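PDB 4JJJ: cellulose 1,4-beta-cellobiosidase from Thermobifida fusca, which probably releases cellobiose units from cellulose chains, and is represented here by its glycoside hydrolase family 48 catalytic domain. Local coordinates for residues R358-L363 and T432-A437; A331-S336 and A426-V431; G371-G376 and V419-R424; D442-W447 and A506-Y511. The protein carries 1 engineered substitution. All coordinates share one frame; numbering follows the deposited sequence. Where two conformers were deposited one is given.

Contact 1 (R358-L363 and T432-A437); sequences RQLEFL and TGDARA. With ZN (zinc ion), chain T.
Leu360 lays one methyl over the guanidinium of Arg436, and this is the main touch between helix 348-365 and the start of helix 435-450. Traced outward, CB, CG and CD of Arg436 serve to carry the group, and the bend at chi3 (-68°) turns the charged end back beside Asp434. Leu360 CD1 sits over NE, CZ and NH2 about equally, 3.5 Å from each and displaced toward the rim. NE also gives a nearly straight bond to Asp434 OD1 at 3.1 Å. At the tip, NH2 reaches Asp434 OD2 at 2.8 Å. This side-on grip uses the syn lone pair of each oxygen and keeps the carboxylate in the guanidinium plane. Asp434 is also the N-cap of the helix: its OD1 accepts from Ala437 N at 3.2 Å on the anti side, tilted 33° out of the carboxylate plane. With the carboxylate gone, as in an alanine here, Ala437 N is likely to lose its cap and the guanidinium its in-plane partner, free to swing from beneath Leu360. On another side of helix 348-365, Glu361 OE2 binds zinc at 2.0 Å, together with Asp357 and a water. The chemistry is thus divided: the guanidinium pairs by its edge with the carboxylate and carries the Leu360 methyl on one face, and Phe356 adds a cation-pi contact.

Contact 2 (A331-S336 and A426-V431); sequences AAYALS and AQLYYV
Tyr333 and Leu428 mark the nearest approach of helices 329-337 and 416-432, their CA atoms 7.8 Å apart, and no hydrogen bond crosses the gap. Leu428 CD1 reaches across, lying 3.8 Å from Tyr333 CB and 3.9 Å from Tyr333 CG, so the methyl packs where the ring joins its stem. The two side chains cross obliquely. With CG anti to the backbone N (chi1 163°), the tyrosine ring runs along the neighbouring helix toward its C-terminal end. There Val431, one turn on from Leu428, brings CG1 to 4.2 Å from Tyr333 CE2, a looser touch. Leu428 also packs on Phe356 of helix 348-365, which places this pair against a third helix. Behind the interface, Ser336 OG hydrogen-bonds to Ala332 O at 2.7 Å. Ser336 N reaches the same oxygen from the opposite face of the carbonyl plane, so a single residue supplies both donors and its hydroxyl is satisfied inside its own helix. Gln427, on a different side of helix 416-432, accepts through OE1 from Trp235 and Gln231 of helix 223-242. Helix-to-helix apolar packing of this kind is characteristic of the (alpha/alpha)6 barrel of family 48 hydrolases.

Contact 3 (G371-G376 and V419-R424); sequences GGIAGG and VWNMER
Met422 CE, the tip of the methionine, lies against the CG1 branch of Ile373, joining the loop after helix 348-365 to helix 416-432. Two conformers were deposited for this methionine; the touch holds for the one given, and the other may pack differently. Here Met422 sets CG anti to the backbone N (chi1 -153°) and then bends at chi2 and chi3. The folded chain turns CE toward the loop, 3.6 Å from Ile373 CG1 and 3.9 Å from Ile373 CD1. The isoleucine holds CG1 beside its backbone N (chi1 -42°), and the flank of that branch, CG1 more than CD1, is what CE meets; the two side chains cross at about a right angle. Asn421 adds a looser neighbour, its ND2 4.3 Å from Ile373 CG1. All three residues are buried. The isoleucine backbone is fixed as well, its N bonded to Gln418 OE1 and its O to Asn412 ND2. Glycines are frequent in this loop: at the backbone angles of Gly371 and Gly376 a CB would be jammed against the preceding carbonyl oxygen. The contact is a buried loop-to-helix joint of the (alpha/alpha)6 barrel close to the substrate cleft, where Trp420 of the same helix touches a bound glucose.

Contact 4 (D442-W447 and A506-Y511); sequences DKWVPW and AKTLMY. With CA (calcium ion), chain G.
Val445, which packs on Leu509, is followed by a proline within the same helix: Pro446 N has no bond to the preceding turn, and helix 435-450 is kinked there. The pairing belongs to the (alpha/alpha)6 barrel, where this helix lies against helix 499-516; the four touching side chains are buried, and no hydrogen bond crosses between the two segments. Val445 CG1 stands 3.7 Å from Leu509 CD2, methyl against methyl, and the CA atoms of these residues are 7.3 Å apart. One residue back on each helix, Thr508 CG2 reaches Trp444 CZ3 at 3.7 Å, with the side chains crossing at about a right angle. Thr508 has CG2 anti to the backbone N and OG1 beside it (chi1 -64°), which presents the methyl to the indole while the hydroxyl bonds back to Ala504 O of its own helix. The indole is held by its polar end too, NE1 bonding to Gln418 OE1, and Trp447 CE3 lies over one of its faces. At the N-terminal end of the segment Asp442 binds calcium, a site shared with Glu438 and completed by three waters. Tyr512 OH of helix 499-516 hydrogen-bonds to Asp442 OD1, giving the two helices a polar tie beside the metal. Asp442 OD2 is the metal ligand at 2.2 Å, while calcium-bound water 2 donates to OD1 of the same carboxylate at 2.7 Å.

Overall arrangement
From the N terminus, the chain opens contact 2 on helix 329-337, contact 1 on helix 348-365 and contact 3 in the loop that follows. Helix 416-432 then closes contact 3 and contact 2 in turn, and contact 1 closes as helix 435-450 begins. Contact 3 is therefore nested within both others, whereas contacts 1 and 2 cross. Contact 4 follows in series, from helix 435-450 to helix 499-516. Helix 416-432 serves contacts 2 and 3, helix 435-450 contacts 1 and 4. Thr432 packs on Tyr333 between contacts 1 and 2, and the Glu423-Lys507 salt bridge links contacts 3 and 4, uniting five helices of the barrel.

Contact 1 (R358-L363 and T432-A437)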
loop_
_atom_site.group_PDB
_atom_site.type_symbol
_atom_site.label_atom_id
_atom_site.label_comp_id
_atom_site.label_asym_id
_atom_site.label_seq_id
_atom_site.Cartn_x
_atom_site.Cartn_y
_atom_site.Cartn_z
ATOM N N ARG A 358 -0.777 -16.361 12.078
ATOM C CA ARG A 358 -1.823 -15.433 12.407
ATOM C C ARG A 358 -2.526 -14.851 11.122
ATOM O O ARG A 358 -3.753 -14.725 11.051
ATOM C CB ARG A 358 -1.326 -14.266 13.222
ATOM C CG ARG A 358 -2.425 -13.452 13.892
ATOM C CD ARG A 358 -3.123 -14.169 15.015
ATOM N NE ARG A 358 -2.304 -14.586 16.136
ATOM C CZ ARG A 358 -2.035 -13.762 17.170
ATOM N NH1 ARG A 358 -2.415 -12.516 17.207
ATOM N NH2 ARG A 358 -1.355 -14.202 18.197
ATOM N N GLN A 359 -1.706 -14.576 10.102
ATOM C CA GLN A 359 -2.271 -14.018 8.869
ATOM C C GLN A 359 -3.177 -15.052 8.213
ATOM O O GLN A 359 -4.266 -14.697 7.736
ATOM C CB GLN A 359 -1.159 -13.625 7.912
ATOM C CG GLN A 359 -0.363 -12.384 8.327
ATOM C CD GLN A 359 0.595 -11.924 7.245
ATOM O OE1 GLN A 359 0.328 -11.964 6.045
ATOM N NE2 GLN A 359 1.795 -11.612 7.701
ATOM N N LEU A 360 -2.810 -16.345 8.162
ATOM C CA LEU A 360 -3.685 -17.313 7.588
ATOM C C LEU A 360 -4.959 -17.475 8.388
ATOM O O LEU A 360 -6.042 -17.640 7.745
ATOM C CB LEU A 360 -2.975 -18.672 7.451
ATOM C CG LEU A 360 -1.954 -18.693 6.273
ATOM C CD1 LEU A 360 -0.948 -19.843 6.532
ATOM C CD2 LEU A 360 -2.720 -18.839 4.969
ATOM N N GLU A 361 -4.911 -17.451 9.700
ATOM C CA GLU A 361 -6.165 -17.520 10.510
ATOM C C GLU A 361 -7.073 -16.310 10.249
ATOM O O GLU A 361 -8.243 -16.503 10.019
ATOM C CB GLU A 361 -5.815 -17.525 11.969
ATOM C CG GLU A 361 -5.198 -18.807 12.417
ATOM C CD GLU A 361 -5.116 -18.925 13.940
ATOM O OE1 GLU A 361 -5.834 -18.253 14.672
ATOM O OE2 GLU A 361 -4.237 -19.681 14.481
ATOM N N PHE A 362 -6.459 -15.126 10.171
ATOM C CA PHE A 362 -7.183 -13.874 9.870
ATOM C C PHE A 362 -7.907 -13.908 8.542
ATOM O O PHE A 362 -9.090 -13.634 8.462
ATOM C CB PHE A 362 -6.147 -12.738 9.853
ATOM C CG PHE A 362 -6.629 -11.370 9.593
ATOM C CD1 PHE A 362 -7.403 -10.685 10.487
ATOM C CD2 PHE A 362 -6.100 -10.640 8.516
ATOM C CE1 PHE A 362 -7.731 -9.355 10.294
ATOM C CE2 PHE A 362 -6.448 -9.306 8.349
ATOM C CZ PHE A 362 -7.244 -8.653 9.212
ATOM N N LEU A 363 -7.219 -14.372 7.471
ATOM C CA LEU A 363 -7.806 -14.436 6.196
ATOM C C LEU A 363 -8.999 -15.424 6.114
ATOM O O LEU A 363 -9.992 -15.225 5.473
ATOM C CB LEU A 363 -6.730 -14.772 5.194
ATOM C CG LEU A 363 -5.638 -13.763 4.940
ATOM C CD1 LEU A 363 -4.635 -14.287 3.920
ATOM C CD2 LEU A 363 -6.201 -12.381 4.491
ATOM N N THR A 432 4.223 -24.773 -1.419
ATOM C CA THR A 432 4.289 -25.748 -0.312
ATOM C C THR A 432 3.060 -26.657 -0.281
ATOM O O THR A 432 3.061 -27.662 0.506
ATOM C CB THR A 432 4.364 -25.056 1.094
ATOM O OG1 THR A 432 3.077 -24.489 1.393
ATOM C CG2 THR A 432 5.468 -24.048 1.191
ATOM N N GLY A 433 1.972 -26.374 -1.027
ATOM C CA GLY A 433 0.766 -27.076 -0.883
ATOM C C GLY A 433 -0.050 -26.767 0.381
ATOM O O GLY A 433 -1.054 -27.499 0.685
ATOM N N ASP A 434 0.287 -25.711 1.107
ATOM C CA ASP A 434 -0.269 -25.361 2.420
ATOM C C ASP A 434 -1.798 -25.605 2.431
ATOM O O ASP A 434 -2.548 -24.922 1.714
ATOM C CB ASP A 434 0.056 -23.909 2.783
ATOM C CG ASP A 434 -0.242 -23.595 4.224
ATOM O OD1 ASP A 434 -1.438 -23.621 4.609
ATOM O OD2 ASP A 434 0.760 -23.298 4.929
ATOM N N ALA A 435 -2.228 -26.542 3.243
ATOM C CA ALA A 435 -3.662 -26.932 3.303
ATOM C C ALA A 435 -4.564 -25.767 3.725
ATOM O O ALA A 435 -5.745 -25.779 3.388
ATOM C CB ALA A 435 -3.849 -28.087 4.256
ATOM N N ARG A 436 -4.046 -24.874 4.519
ATOM C CA ARG A 436 -4.786 -23.705 5.004
ATOM C C ARG A 436 -5.043 -22.797 3.810
ATOM O O ARG A 436 -6.195 -22.298 3.587
ATOM C CB ARG A 436 -4.081 -22.935 6.116
ATOM C CG ARG A 436 -3.773 -23.863 7.342
ATOM C CD ARG A 436 -2.754 -23.239 8.281
ATOM N NE ARG A 436 -1.451 -23.158 7.680
ATOM C CZ ARG A 436 -0.323 -22.807 8.317
ATOM N NH1 ARG A 436 -0.410 -22.474 9.590
ATOM N NH2 ARG A 436 0.830 -22.673 7.658
ATOM N N ALA A 437 -4.002 -22.497 3.082
ATOM C CA ALA A 437 -4.168 -21.734 1.808
ATOM C C ALA A 437 -5.139 -22.386 0.861
ATOM O O ALA A 437 -5.990 -21.747 0.262
ATOM C CB ALA A 437 -2.846 -21.539 1.164
HETATM ZN ZN ZN T . -2.934 -21.004 13.791
HETATM O O HOH W 1 -2.359 -22.045 15.466
#

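Contact 2 (A331-S336 and A426-V431)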
loop_
_atom_site.group_PDB
_atom_site.type_symbol
_atom_site.label_atom_id
_atom_site.label_comp_id
_atom_site.label_asym_id
_atom_site.label_seq_id
_atom_site.Cartn_x
_atom_site.Cartn_y
_atom_site.Cartn_z
ATOM N N ALA A 331 5.398 -13.760 1.724
ATOM C CA ALA A 331 6.456 -13.050 2.431
ATOM C C ALA A 331 6.657 -13.605 3.856
ATOM O O ALA A 331 7.816 -13.711 4.289
ATOM C CB ALA A 331 6.219 -11.574 2.434
ATOM N N ALA A 332 5.555 -13.878 4.562
ATOM C CA ALA A 332 5.654 -14.396 5.949
ATOM C C ALA A 332 6.295 -15.784 5.999
ATOM O O ALA A 332 7.168 -16.050 6.854
ATOM C CB ALA A 332 4.341 -14.349 6.650
ATOM N N TYR A 333 5.936 -16.598 5.003
ATOM C CA TYR A 333 6.544 -17.936 4.878
ATOM C C TYR A 333 8.016 -17.717 4.635
ATOM O O TYR A 333 8.862 -18.421 5.262
ATOM C CB TYR A 333 5.904 -18.633 3.648
ATOM C CG TYR A 333 6.752 -19.813 3.194
ATOM C CD1 TYR A 333 6.689 -20.972 3.892
ATOM C CD2 TYR A 333 7.470 -19.739 2.057
ATOM C CE1 TYR A 333 7.416 -22.091 3.438
ATOM C CE2 TYR A 333 8.256 -20.800 1.663
ATOM C CZ TYR A 333 8.197 -21.921 2.392
ATOM O OH TYR A 333 8.950 -23.046 1.950
ATOM N N ALA A 334 8.396 -16.848 3.703
ATOM C CA ALA A 334 9.825 -16.638 3.331
ATOM C C ALA A 334 10.616 -16.188 4.538
ATOM O O ALA A 334 11.735 -16.744 4.791
ATOM C CB ALA A 334 10.008 -15.684 2.160
ATOM N N LEU A 335 10.140 -15.181 5.195
ATOM C CA LEU A 335 10.881 -14.560 6.334
ATOM C C LEU A 335 11.010 -15.530 7.510
ATOM O O LEU A 335 11.994 -15.472 8.271
ATOM C CB LEU A 335 10.284 -13.245 6.765
ATOM C CG LEU A 335 10.428 -12.101 5.793
ATOM C CD1 LEU A 335 9.391 -11.031 6.122
ATOM C CD2 LEU A 335 11.858 -11.508 5.823
ATOM N N SER A 336 10.023 -16.366 7.690
ATOM C CA SER A 336 10.022 -17.364 8.789
ATOM C C SER A 336 10.762 -18.657 8.462
ATOM O O SER A 336 11.385 -19.239 9.363
ATOM C CB SER A 336 8.630 -17.642 9.318
ATOM O OG SER A 336 7.759 -18.229 8.406
ATOM N N ALA A 426 -2.258 -18.063 -3.294
ATOM C CA ALA A 426 -2.049 -19.030 -4.329
ATOM C C ALA A 426 -0.602 -19.346 -4.518
ATOM O O ALA A 426 -0.254 -20.523 -4.847
ATOM C CB ALA A 426 -2.724 -18.560 -5.623
ATOM N N GLN A 427 0.259 -18.331 -4.430
ATOM C CA GLN A 427 1.680 -18.579 -4.585
ATOM C C GLN A 427 2.180 -19.523 -3.429
ATOM O O GLN A 427 2.929 -20.456 -3.700
ATOM C CB GLN A 427 2.503 -17.342 -4.567
ATOM C CG GLN A 427 2.448 -16.510 -5.853
ATOM C CD GLN A 427 3.505 -15.397 -5.844
ATOM O OE1 GLN A 427 4.200 -15.109 -4.901
ATOM N NE2 GLN A 427 3.545 -14.739 -6.952
ATOM N N LEU A 428 1.765 -19.265 -2.207
ATOM C CA LEU A 428 2.106 -20.170 -1.112
ATOM C C LEU A 428 1.667 -21.578 -1.413
ATOM O O LEU A 428 2.439 -22.561 -1.203
ATOM C CB LEU A 428 1.503 -19.652 0.189
ATOM C CG LEU A 428 1.723 -20.545 1.371
ATOM C CD1 LEU A 428 3.246 -20.506 1.730
ATOM C CD2 LEU A 428 0.864 -20.070 2.555
ATOM N N TYR A 429 0.404 -21.719 -1.820
ATOM C CA TYR A 429 -0.161 -23.014 -2.146
ATOM C C TYR A 429 0.654 -23.717 -3.244
ATOM O O TYR A 429 1.038 -24.853 -3.108
ATOM C CB TYR A 429 -1.620 -22.824 -2.592
ATOM C CG TYR A 429 -2.323 -24.061 -2.983
ATOM C CD1 TYR A 429 -2.384 -25.182 -2.159
ATOM C CD2 TYR A 429 -2.884 -24.137 -4.215
ATOM C CE1 TYR A 429 -3.007 -26.325 -2.596
ATOM C CE2 TYR A 429 -3.527 -25.279 -4.676
ATOM C CZ TYR A 429 -3.581 -26.374 -3.859
ATOM O OH TYR A 429 -4.309 -27.518 -4.304
ATOM N N TYR A 430 1.071 -22.946 -4.277
ATOM C CA TYR A 430 1.973 -23.483 -5.282
ATOM C C TYR A 430 3.266 -23.993 -4.670
ATOM O O TYR A 430 3.728 -25.114 -5.036
ATOM C CB TYR A 430 2.194 -22.439 -6.350
ATOM C CG TYR A 430 3.327 -22.720 -7.295
ATOM C CD1 TYR A 430 3.321 -23.870 -8.088
ATOM C CD2 TYR A 430 4.363 -21.832 -7.403
ATOM C CE1 TYR A 430 4.397 -24.125 -8.929
ATOM C CE2 TYR A 430 5.435 -22.079 -8.301
ATOM C CZ TYR A 430 5.444 -23.247 -9.046
ATOM O OH TYR A 430 6.526 -23.409 -9.944
ATOM N N VAL A 431 3.894 -23.193 -3.829
ATOM C CA VAL A 431 5.217 -23.532 -3.262
ATOM C C VAL A 431 5.144 -24.751 -2.365
ATOM O O VAL A 431 5.979 -25.699 -2.568
ATOM C CB VAL A 431 5.835 -22.349 -2.586
ATOM C CG1 VAL A 431 7.109 -22.754 -1.880
ATOM C CG2 VAL A 431 6.068 -21.201 -3.617
#

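Contact 3 (G371-G376 and V419-R424)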
loop_
_atom_site.group_PDB
_atom_site.type_symbol
_atom_site.label_atom_id
_atom_site.label_comp_id
_atom_site.label_asym_id
_atom_site.label_seq_id
_atom_site.Cartn_x
_atom_site.Cartn_y
_atom_site.Cartn_z
ATOM N N GLY A 371 -17.521 -16.213 -0.518
ATOM C CA GLY A 371 -16.111 -16.596 -0.727
ATOM C C GLY A 371 -15.111 -15.469 -0.736
ATOM O O GLY A 371 -13.961 -15.669 -0.460
ATOM N N GLY A 372 -15.562 -14.251 -1.046
ATOM C CA GLY A 372 -14.703 -13.090 -0.933
ATOM C C GLY A 372 -14.254 -12.843 0.490
ATOM O O GLY A 372 -14.939 -13.183 1.456
ATOM N N ILE A 373 -13.119 -12.204 0.648
ATOM C CA ILE A 373 -12.444 -11.916 1.924
ATOM C C ILE A 373 -12.790 -10.545 2.466
ATOM O O ILE A 373 -12.493 -9.503 1.836
ATOM C CB ILE A 373 -10.946 -12.131 1.862
ATOM C CG1 ILE A 373 -10.566 -13.432 1.075
ATOM C CG2 ILE A 373 -10.308 -12.063 3.236
ATOM C CD1 ILE A 373 -11.087 -14.746 1.617
ATOM N N ALA A 374 -13.452 -10.547 3.605
ATOM C CA ALA A 374 -13.924 -9.268 4.222
ATOM C C ALA A 374 -12.791 -8.458 4.791
ATOM O O ALA A 374 -11.602 -8.864 4.768
ATOM C CB ALA A 374 -14.943 -9.560 5.273
ATOM N N GLY A 375 -13.114 -7.284 5.334
ATOM C CA GLY A 375 -12.125 -6.220 5.441
ATOM C C GLY A 375 -10.954 -6.463 6.340
ATOM O O GLY A 375 -9.792 -6.397 5.917
ATOM N N GLY A 376 -11.205 -6.631 7.631
ATOM C CA GLY A 376 -10.125 -6.747 8.592
ATOM C C GLY A 376 -10.528 -6.550 10.038
ATOM O O GLY A 376 -11.704 -6.780 10.389
ATOM N N VAL A 419 -7.561 -9.894 -5.179
ATOM C CA VAL A 419 -6.521 -10.559 -6.002
ATOM C C VAL A 419 -5.147 -10.272 -5.505
ATOM O O VAL A 419 -4.257 -11.151 -5.620
ATOM C CB VAL A 419 -6.759 -10.320 -7.483
ATOM C CG1 VAL A 419 -7.992 -11.062 -7.972
ATOM C CG2 VAL A 419 -6.857 -8.859 -7.855
ATOM N N TRP A 420 -4.867 -9.112 -4.999
ATOM C CA TRP A 420 -3.517 -8.858 -4.469
ATOM C C TRP A 420 -3.210 -9.837 -3.306
ATOM O O TRP A 420 -2.118 -10.471 -3.246
ATOM C CB TRP A 420 -3.332 -7.451 -4.076
ATOM C CG TRP A 420 -3.060 -6.502 -5.158
ATOM C CD1 TRP A 420 -2.767 -6.772 -6.441
ATOM C CD2 TRP A 420 -2.891 -5.077 -5.001
ATOM N NE1 TRP A 420 -2.504 -5.616 -7.105
ATOM C CE2 TRP A 420 -2.533 -4.561 -6.245
ATOM C CE3 TRP A 420 -3.003 -4.222 -3.901
ATOM C CZ2 TRP A 420 -2.258 -3.224 -6.442
ATOM C CZ3 TRP A 420 -2.730 -2.860 -4.083
ATOM C CH2 TRP A 420 -2.358 -2.381 -5.332
ATOM N N ASN A 421 -4.186 -9.998 -2.385
ATOM C CA ASN A 421 -4.012 -10.972 -1.301
ATOM C C ASN A 421 -4.023 -12.400 -1.810
ATOM O O ASN A 421 -3.085 -13.197 -1.553
ATOM C CB ASN A 421 -5.065 -10.761 -0.249
ATOM C CG ASN A 421 -5.208 -11.957 0.639
ATOM O OD1 ASN A 421 -4.249 -12.430 1.135
ATOM N ND2 ASN A 421 -6.456 -12.256 1.027
ATOM N N MET A 422 -5.003 -12.716 -2.616
ATOM C CA MET A 422 -5.228 -14.079 -3.034
ATOM C C MET A 422 -4.093 -14.608 -3.847
ATOM O O MET A 422 -3.768 -15.773 -3.727
ATOM C CB MET A 422 -6.563 -14.359 -3.737
ATOM C CG MET A 422 -7.068 -15.791 -3.586
ATOM S SD MET A 422 -7.221 -16.438 -1.909
ATOM C CE MET A 422 -8.302 -15.241 -1.129
ATOM N N GLU A 423 -3.514 -13.757 -4.693
ATOM C CA GLU A 423 -2.316 -14.216 -5.500
ATOM C C GLU A 423 -1.174 -14.711 -4.580
ATOM O O GLU A 423 -0.543 -15.715 -4.890
ATOM C CB GLU A 423 -1.771 -13.119 -6.379
ATOM C CG GLU A 423 -0.808 -13.649 -7.436
ATOM C CD GLU A 423 -0.185 -12.571 -8.261
ATOM O OE1 GLU A 423 -0.953 -11.723 -8.766
ATOM O OE2 GLU A 423 1.027 -12.644 -8.395
ATOM N N ARG A 424 -1.029 -14.058 -3.435
ATOM C CA ARG A 424 0.040 -14.430 -2.550
ATOM C C ARG A 424 -0.327 -15.789 -1.861
ATOM O O ARG A 424 0.540 -16.636 -1.672
ATOM C CB ARG A 424 0.246 -13.374 -1.487
ATOM C CG ARG A 424 0.635 -11.978 -2.034
ATOM C CD ARG A 424 0.163 -10.915 -1.078
ATOM N NE ARG A 424 0.395 -9.608 -1.647
ATOM C CZ ARG A 424 -0.248 -8.479 -1.327
ATOM N NH1 ARG A 424 -1.125 -8.509 -0.391
ATOM N NH2 ARG A 424 -0.028 -7.358 -2.055
#

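Contact 4 (D442-W447 and A506-Y511)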
loop_
_atom_site.group_PDB
_atom_site.type_symbol
_atom_site.label_atom_id
_atom_site.label_comp_id
_atom_site.label_asym_id
_atom_site.label_seq_id
_atom_site.Cartn_x
_atom_site.Cartn_y
_atom_site.Cartn_z
ATOM N N ASP A 442 -10.075 -22.853 -2.304
ATOM C CA ASP A 442 -11.122 -23.691 -2.849
ATOM C C ASP A 442 -12.483 -23.009 -2.761
ATOM O O ASP A 442 -13.363 -23.367 -3.573
ATOM C CB ASP A 442 -11.113 -25.051 -2.108
ATOM C CG ASP A 442 -9.981 -26.003 -2.575
ATOM O OD1 ASP A 442 -9.291 -25.825 -3.564
ATOM O OD2 ASP A 442 -9.848 -27.002 -1.801
ATOM N N LYS A 443 -12.690 -22.149 -1.767
ATOM C CA LYS A 443 -13.923 -21.393 -1.686
ATOM C C LYS A 443 -13.883 -20.065 -2.454
ATOM O O LYS A 443 -14.886 -19.638 -3.005
ATOM C CB LYS A 443 -14.220 -21.198 -0.220
ATOM C CG LYS A 443 -15.558 -20.508 -0.000
ATOM C CD LYS A 443 -16.053 -20.469 1.443
ATOM C CE LYS A 443 -17.439 -19.819 1.553
ATOM N NZ LYS A 443 -18.038 -19.888 2.952
ATOM N N TRP A 444 -12.744 -19.420 -2.501
ATOM C CA TRP A 444 -12.652 -18.122 -3.203
ATOM C C TRP A 444 -12.657 -18.221 -4.692
ATOM O O TRP A 444 -13.268 -17.406 -5.373
ATOM C CB TRP A 444 -11.347 -17.356 -2.687
ATOM C CG TRP A 444 -11.161 -16.001 -3.223
ATOM C CD1 TRP A 444 -11.532 -14.826 -2.584
ATOM C CD2 TRP A 444 -10.563 -15.623 -4.446
ATOM N NE1 TRP A 444 -11.212 -13.774 -3.333
ATOM C CE2 TRP A 444 -10.651 -14.204 -4.521
ATOM C CE3 TRP A 444 -9.998 -16.307 -5.496
ATOM C CZ2 TRP A 444 -10.135 -13.485 -5.592
ATOM C CZ3 TRP A 444 -9.527 -15.591 -6.589
ATOM C CH2 TRP A 444 -9.591 -14.226 -6.628
ATOM N N VAL A 445 -11.914 -19.200 -5.221
ATOM C CA VAL A 445 -11.692 -19.325 -6.659
ATOM C C VAL A 445 -13.013 -19.474 -7.439
ATOM O O VAL A 445 -13.248 -18.698 -8.345
ATOM C CB VAL A 445 -10.645 -20.411 -6.988
ATOM C CG1 VAL A 445 -10.594 -20.752 -8.484
ATOM C CG2 VAL A 445 -9.257 -19.952 -6.564
ATOM N N PRO A 446 -13.909 -20.335 -7.015
ATOM C CA PRO A 446 -15.184 -20.398 -7.725
ATOM C C PRO A 446 -15.963 -19.126 -7.753
ATOM O O PRO A 446 -16.583 -18.821 -8.763
ATOM C CB PRO A 446 -15.935 -21.541 -7.063
ATOM C CG PRO A 446 -14.972 -22.270 -6.252
ATOM C CD PRO A 446 -13.774 -21.415 -6.001
ATOM N N TRP A 447 -15.944 -18.393 -6.653
ATOM C CA TRP A 447 -16.622 -17.156 -6.541
ATOM C C TRP A 447 -16.046 -16.189 -7.518
ATOM O O TRP A 447 -16.771 -15.484 -8.229
ATOM C CB TRP A 447 -16.476 -16.545 -5.108
ATOM C CG TRP A 447 -16.966 -15.211 -4.958
ATOM C CD1 TRP A 447 -18.272 -14.773 -4.965
ATOM C CD2 TRP A 447 -16.177 -14.048 -4.676
ATOM N NE1 TRP A 447 -18.336 -13.435 -4.721
ATOM C CE2 TRP A 447 -17.062 -12.950 -4.557
ATOM C CE3 TRP A 447 -14.789 -13.799 -4.618
ATOM C CZ2 TRP A 447 -16.640 -11.645 -4.341
ATOM C CZ3 TRP A 447 -14.346 -12.507 -4.390
ATOM C CH2 TRP A 447 -15.319 -11.400 -4.273
ATOM N N ALA A 506 -5.582 -13.376 -13.150
ATOM C CA ALA A 506 -5.033 -14.408 -13.998
ATOM C C ALA A 506 -3.943 -15.166 -13.222
ATOM O O ALA A 506 -3.910 -16.429 -13.269
ATOM C CB ALA A 506 -4.451 -13.862 -15.232
ATOM N N LYS A 507 -3.036 -14.456 -12.516
ATOM C CA LYS A 507 -1.995 -15.149 -11.767
ATOM C C LYS A 507 -2.562 -16.009 -10.660
ATOM O O LYS A 507 -2.103 -17.141 -10.414
ATOM C CB LYS A 507 -0.983 -14.179 -11.283
ATOM C CG LYS A 507 -0.032 -13.656 -12.363
ATOM C CD LYS A 507 1.025 -12.774 -11.815
ATOM C CE LYS A 507 0.517 -11.375 -11.440
ATOM N NZ LYS A 507 1.419 -10.702 -10.418
ATOM N N THR A 508 -3.487 -15.432 -9.909
ATOM C CA THR A 508 -4.068 -16.165 -8.821
ATOM C C THR A 508 -4.591 -17.506 -9.307
ATOM O O THR A 508 -4.337 -18.558 -8.688
ATOM C CB THR A 508 -5.286 -15.360 -8.200
ATOM O OG1 THR A 508 -4.767 -14.166 -7.661
ATOM C CG2 THR A 508 -5.905 -16.054 -7.043
ATOM N N LEU A 509 -5.296 -17.458 -10.399
ATOM C CA LEU A 509 -5.896 -18.648 -10.999
ATOM C C LEU A 509 -4.836 -19.655 -11.525
ATOM O O LEU A 509 -4.991 -20.855 -11.347
ATOM C CB LEU A 509 -6.876 -18.245 -12.129
ATOM C CG LEU A 509 -8.137 -17.480 -11.608
ATOM C CD1 LEU A 509 -8.972 -16.961 -12.741
ATOM C CD2 LEU A 509 -8.964 -18.346 -10.708
ATOM N N MET A 510 -3.786 -19.144 -12.108
ATOM C CA MET A 510 -2.696 -19.992 -12.627
ATOM C C MET A 510 -1.962 -20.718 -11.499
ATOM O O MET A 510 -1.756 -21.937 -11.631
ATOM C CB MET A 510 -1.724 -19.155 -13.443
ATOM C CG MET A 510 -2.271 -18.879 -14.865
ATOM S SD MET A 510 -1.018 -18.161 -15.940
ATOM C CE MET A 510 -0.556 -16.638 -15.112
ATOM N N TYR A 511 -1.554 -20.010 -10.449
ATOM C CA TYR A 511 -0.842 -20.666 -9.320
ATOM C C TYR A 511 -1.722 -21.722 -8.744
ATOM O O TYR A 511 -1.273 -22.854 -8.375
ATOM C CB TYR A 511 -0.374 -19.620 -8.291
ATOM C CG TYR A 511 0.791 -18.800 -8.743
ATOM C CD1 TYR A 511 0.622 -17.484 -9.093
ATOM C CD2 TYR A 511 2.080 -19.317 -8.745
ATOM C CE1 TYR A 511 1.733 -16.740 -9.476
ATOM C CE2 TYR A 511 3.191 -18.621 -9.135
ATOM C CZ TYR A 511 3.041 -17.326 -9.552
ATOM O OH TYR A 511 4.074 -16.508 -9.903
HETATM CA CA CA G . -8.795 -28.814 -2.596
HETATM O O HOH W 2 -7.475 -27.705 -4.290
HETATM O O HOH W 3 -8.362 -29.786 -4.713
HETATM O O HOH W 4 -9.763 -30.786 -2.353
#